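Local coordinates for protein processed glycerol phosphate lipoteichoic acid synthase 2 (Bacillus subtilis, PDB 2W8D) that is probably a sulfatase-like enzyme of the alkaline phosphatase clan and carries a magnesium ion at its metal site, at residues D3-M14 and K394-Y404. Sequence-based numbering, arbitrary orientation.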
loop_
_atom_site.group_PDB
_atom_site.type_symbol
_atom_site.label_atom_id
_atom_site.label_comp_id
_atom_site.label_asym_id
_atom_site.label_seq_id
_atom_site.Cartn_x
_atom_site.Cartn_y
_atom_site.Cartn_z
ATOM N N ASP A 3 0.862 27.860 12.321
ATOM C CA ASP A 3 -0.384 28.685 12.215
ATOM C C ASP A 3 -0.958 28.719 10.787
ATOM O O ASP A 3 -0.407 28.093 9.883
ATOM C CB ASP A 3 -0.162 30.111 12.769
ATOM C CG ASP A 3 0.674 31.000 11.832
ATOM O OD1 ASP A 3 1.843 30.666 11.543
ATOM O OD2 ASP A 3 0.160 32.049 11.393
ATOM N N SER A 4 -2.046 29.471 10.598
ATOM C CA SER A 4 -2.805 29.515 9.333
ATOM C C SER A 4 -2.018 29.923 8.081
ATOM O O SER A 4 -2.300 29.424 6.981
ATOM C CB SER A 4 -4.026 30.432 9.477
ATOM O OG SER A 4 -4.722 30.517 8.243
ATOM N N SER A 5 -1.054 30.829 8.247
ATOM C CA SER A 5 -0.240 31.332 7.130
ATOM C C SER A 5 0.775 30.334 6.539
ATOM O O SER A 5 1.261 30.540 5.431
ATOM C CB SER A 5 0.458 32.636 7.530
ATOM O OG SER A 5 1.385 32.412 8.575
ATOM N N ASP A 6 1.086 29.253 7.252
ATOM C CA ASP A 6 2.047 28.262 6.742
ATOM C C ASP A 6 1.416 27.293 5.746
ATOM O O ASP A 6 2.123 26.598 5.004
ATOM C CB ASP A 6 2.699 27.480 7.885
ATOM C CG ASP A 6 3.348 28.383 8.929
ATOM O OD1 ASP A 6 3.958 29.414 8.558
ATOM O OD2 ASP A 6 3.247 28.055 10.132
ATOM N N VAL A 7 0.087 27.244 5.754
ATOM C CA VAL A 7 -0.687 26.426 4.832
ATOM C C VAL A 7 -0.547 26.974 3.416
ATOM O O VAL A 7 -0.521 26.204 2.445
ATOM C CB VAL A 7 -2.178 26.373 5.255
ATOM C CG1 VAL A 7 -3.074 25.921 4.111
ATOM C CG2 VAL A 7 -2.346 25.450 6.427
ATOM N N THR A 8 -0.424 28.297 3.317
ATOM C CA THR A 8 -0.427 28.995 2.033
ATOM C C THR A 8 0.622 28.439 1.069
ATOM O O THR A 8 0.296 28.074 -0.064
ATOM C CB THR A 8 -0.240 30.537 2.207
ATOM O OG1 THR A 8 -1.212 31.045 3.130
ATOM C CG2 THR A 8 -0.386 31.260 0.878
ATOM N N GLU A 9 1.868 28.366 1.533
ATOM C CA GLU A 9 2.984 27.912 0.705
ATOM C C GLU A 9 2.782 26.467 0.231
ATOM O O GLU A 9 3.052 26.139 -0.939
ATOM C CB GLU A 9 4.303 28.055 1.474
ATOM C CG GLU A 9 5.565 28.013 0.604
ATOM C CD GLU A 9 6.754 27.335 1.301
ATOM O OE1 GLU A 9 6.936 27.528 2.532
ATOM O OE2 GLU A 9 7.508 26.612 0.610
ATOM N N VAL A 10 2.296 25.615 1.136
ATOM C CA VAL A 10 2.027 24.220 0.798
ATOM C C VAL A 10 0.855 24.090 -0.180
ATOM O O VAL A 10 0.903 23.284 -1.113
ATOM C CB VAL A 10 1.836 23.320 2.053
ATOM C CG1 VAL A 10 1.261 21.959 1.672
ATOM C CG2 VAL A 10 3.163 23.117 2.772
ATOM N N GLU A 11 -0.181 24.896 0.016
ATOM C CA GLU A 11 -1.337 24.856 -0.870
ATOM C C GLU A 11 -0.988 25.306 -2.298
ATOM O O GLU A 11 -1.459 24.715 -3.273
ATOM C CB GLU A 11 -2.475 25.686 -0.276
ATOM C CG GLU A 11 -3.673 25.888 -1.178
ATOM C CD GLU A 11 -4.606 26.959 -0.661
ATOM O OE1 GLU A 11 -4.162 27.844 0.110
ATOM O OE2 GLU A 11 -5.794 26.921 -1.032
ATOM N N ASN A 12 -0.151 26.335 -2.411
ATOM C CA ASN A 12 0.263 26.857 -3.719
ATOM C C ASN A 12 1.104 25.881 -4.533
ATOM O O ASN A 12 1.045 25.864 -5.761
ATOM C CB ASN A 12 0.987 28.193 -3.564
ATOM C CG ASN A 12 0.048 29.306 -3.150
ATOM O OD1 ASN A 12 -1.132 29.304 -3.516
ATOM N ND2 ASN A 12 0.555 30.255 -2.372
ATOM N N TYR A 13 1.887 25.073 -3.833
ATOM C CA TYR A 13 2.681 24.043 -4.467
ATOM C C TYR A 13 1.818 22.821 -4.848
ATOM O O TYR A 13 1.961 22.300 -5.954
ATOM C CB TYR A 13 3.891 23.706 -3.579
ATOM C CG TYR A 13 4.637 22.452 -3.943
ATOM C CD1 TYR A 13 5.865 22.501 -4.627
ATOM C CD2 TYR A 13 4.121 21.203 -3.593
ATOM C CE1 TYR A 13 6.543 21.325 -4.951
ATOM C CE2 TYR A 13 4.776 20.046 -3.915
ATOM C CZ TYR A 13 5.979 20.104 -4.582
ATOM O OH TYR A 13 6.587 18.898 -4.858
HETATM N N MSE A 14 0.911 22.386 -3.966
HETATM C CA MSE A 14 0.023 21.258 -4.294
HETATM C C MSE A 14 -0.812 21.539 -5.553
HETATM O O MSE A 14 -0.977 20.654 -6.400
HETATM C CB MSE A 14 -0.897 20.863 -3.135
HETATM C CG MSE A 14 -0.226 20.416 -1.802
HETATM SE SE MSE A 14 1.204 19.034 -1.831
HETATM C CE MSE A 14 1.108 18.379 0.011
ATOM N N LYS A 394 5.977 19.532 6.224
ATOM C CA LYS A 394 5.365 20.741 6.815
ATOM C C LYS A 394 3.955 20.469 7.313
ATOM O O LYS A 394 3.568 20.945 8.383
ATOM C CB LYS A 394 5.364 21.918 5.843
ATOM C CG LYS A 394 6.702 22.614 5.792
ATOM C CD LYS A 394 6.865 23.496 4.554
ATOM C CE LYS A 394 8.003 24.445 4.771
ATOM N NZ LYS A 394 9.026 24.263 3.713
ATOM N N ILE A 395 3.205 19.688 6.542
ATOM C CA ILE A 395 1.830 19.369 6.905
ATOM C C ILE A 395 1.778 18.555 8.200
ATOM O O ILE A 395 1.027 18.888 9.129
ATOM C CB ILE A 395 1.079 18.664 5.748
ATOM C CG1 ILE A 395 0.689 19.696 4.674
ATOM C CG2 ILE A 395 -0.182 17.951 6.241
ATOM C CD1 ILE A 395 0.321 19.028 3.288
ATOM N N ILE A 396 2.618 17.532 8.275
ATOM C CA ILE A 396 2.573 16.610 9.381
ATOM C C ILE A 396 3.170 17.208 10.650
ATOM O O ILE A 396 2.564 17.112 11.726
ATOM C CB ILE A 396 3.175 15.254 8.972
ATOM C CG1 ILE A 396 2.030 14.299 8.588
ATOM C CG2 ILE A 396 3.951 14.636 10.068
ATOM C CD1 ILE A 396 1.858 14.200 7.210
ATOM N N ASN A 397 4.319 17.872 10.512
ATOM C CA ASN A 397 5.015 18.469 11.640
ATOM C C ASN A 397 4.254 19.647 12.226
ATOM O O ASN A 397 4.316 19.879 13.426
ATOM C CB ASN A 397 6.418 18.959 11.250
ATOM C CG ASN A 397 7.324 17.841 10.746
ATOM O OD1 ASN A 397 7.099 16.663 11.017
ATOM N ND2 ASN A 397 8.360 18.217 9.996
ATOM N N GLY A 398 3.603 20.436 11.370
ATOM C CA GLY A 398 2.888 21.618 11.850
ATOM C C GLY A 398 1.398 21.362 11.980
ATOM O O GLY A 398 0.647 22.296 12.193
ATOM N N ASP A 399 0.962 20.097 11.801
ATOM C CA ASP A 399 -0.460 19.748 11.900
ATOM C C ASP A 399 -1.318 20.812 11.161
ATOM O O ASP A 399 -2.215 21.442 11.736
ATOM C CB ASP A 399 -0.864 19.563 13.379
ATOM C CG ASP A 399 -2.271 19.008 13.546
ATOM O OD1 ASP A 399 -2.773 18.367 12.597
ATOM O OD2 ASP A 399 -2.891 19.214 14.617
ATOM N N LEU A 400 -1.029 20.983 9.876
ATOM C CA LEU A 400 -1.480 22.151 9.103
ATOM C C LEU A 400 -2.923 22.054 8.656
ATOM O O LEU A 400 -3.571 23.076 8.393
ATOM C CB LEU A 400 -0.578 22.385 7.875
ATOM C CG LEU A 400 0.826 22.919 8.138
ATOM C CD1 LEU A 400 1.513 23.250 6.827
ATOM C CD2 LEU A 400 0.802 24.156 9.068
ATOM N N LEU A 401 -3.414 20.826 8.557
ATOM C CA LEU A 401 -4.805 20.579 8.195
ATOM C C LEU A 401 -5.853 21.145 9.195
ATOM O O LEU A 401 -7.025 21.252 8.846
ATOM C CB LEU A 401 -5.024 19.096 7.829
ATOM C CG LEU A 401 -4.181 18.600 6.630
ATOM C CD1 LEU A 401 -4.324 17.084 6.356
ATOM C CD2 LEU A 401 -4.447 19.375 5.349
ATOM N N ARG A 402 -5.447 21.540 10.405
ATOM C CA ARG A 402 -6.323 22.363 11.271
ATOM C C ARG A 402 -6.741 23.678 10.588
ATOM O O ARG A 402 -7.754 24.285 10.949
ATOM C CB ARG A 402 -5.646 22.723 12.608
ATOM C CG ARG A 402 -5.307 21.542 13.504
ATOM C CD ARG A 402 -4.508 21.999 14.673
ATOM N NE ARG A 402 -3.123 22.314 14.305
ATOM C CZ ARG A 402 -2.289 23.048 15.045
ATOM N NH1 ARG A 402 -2.715 23.587 16.179
ATOM N NH2 ARG A 402 -1.038 23.275 14.631
ATOM N N PHE A 403 -5.937 24.127 9.630
ATOM C CA PHE A 403 -6.114 25.442 9.018
ATOM C C PHE A 403 -6.495 25.368 7.537
ATOM O O PHE A 403 -6.423 26.364 6.841
ATOM C CB PHE A 403 -4.827 26.266 9.189
ATOM C CG PHE A 403 -4.274 26.249 10.604
ATOM C CD1 PHE A 403 -4.997 26.816 11.662
ATOM C CD2 PHE A 403 -3.037 25.657 10.876
ATOM C CE1 PHE A 403 -4.504 26.779 12.941
ATOM C CE2 PHE A 403 -2.534 25.628 12.167
ATOM C CZ PHE A 403 -3.264 26.182 13.195
ATOM N N TYR A 404 -6.883 24.185 7.054
ATOM C CA TYR A 404 -7.290 24.020 5.669
ATOM C C TYR A 404 -8.661 23.374 5.554
ATOM O O TYR A 404 -8.870 22.281 6.080
ATOM C CB TYR A 404 -6.286 23.153 4.925
ATOM C CG TYR A 404 -6.557 23.126 3.458
ATOM C CD1 TYR A 404 -7.091 21.993 2.847
ATOM C CD2 TYR A 404 -6.323 24.256 2.682
ATOM C CE1 TYR A 404 -7.347 21.977 1.482
ATOM C CE2 TYR A 404 -6.583 24.263 1.321
ATOM C CZ TYR A 404 -7.099 23.130 0.718
ATOM O OH TYR A 404 -7.350 23.155 -0.641
#
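Phe403 lies against the N-terminal turn of the chain. Phe403 CB touches Val7 CG2 (3.8 Å) and also the CA of Ser4. Phe403 CG sits 3.8 Å from Ser4 CA. Further out, CD2 and CE2 meet the carbonyl carbon of Asp3, and CZ reaches Asp3 CA. One ring face is thus covered by the Asp3-Ser4 peptide, with Ser4 N over the ring centre. Arg402 CB backs the opposite face.

Val7 packs against Leu400, Phe403 and Tyr404. With CG1 anti to the backbone N (chi1 162°), it splits its methyls: CG1 goes to Tyr404 CD2, and Val7 CG2 to Leu400 O (3.3 Å) and CB. Glu11 OE2 meets the edge of the Tyr404 ring, 3.6 Å from CE2, with carboxylate and ring planes 81° apart. The Tyr404 hydroxyl is hydrogen-bonded to the backbone O of Asp327. Towards helix 380-397, Val10 CG1 packs on Ile395 CD1 at 3.5 Å, and selenomethionine Met14 meets that methyl tip to tip through CE.

A Schellman motif at Asp399 ends helix 380-397. Lys394 NZ stays 4.1 Å from Glu9 OE1 and forms its salt bridge with Glu390. No hydrogen bond crosses, so apolar packing mainly joins helix 6-17 to the C-terminal region.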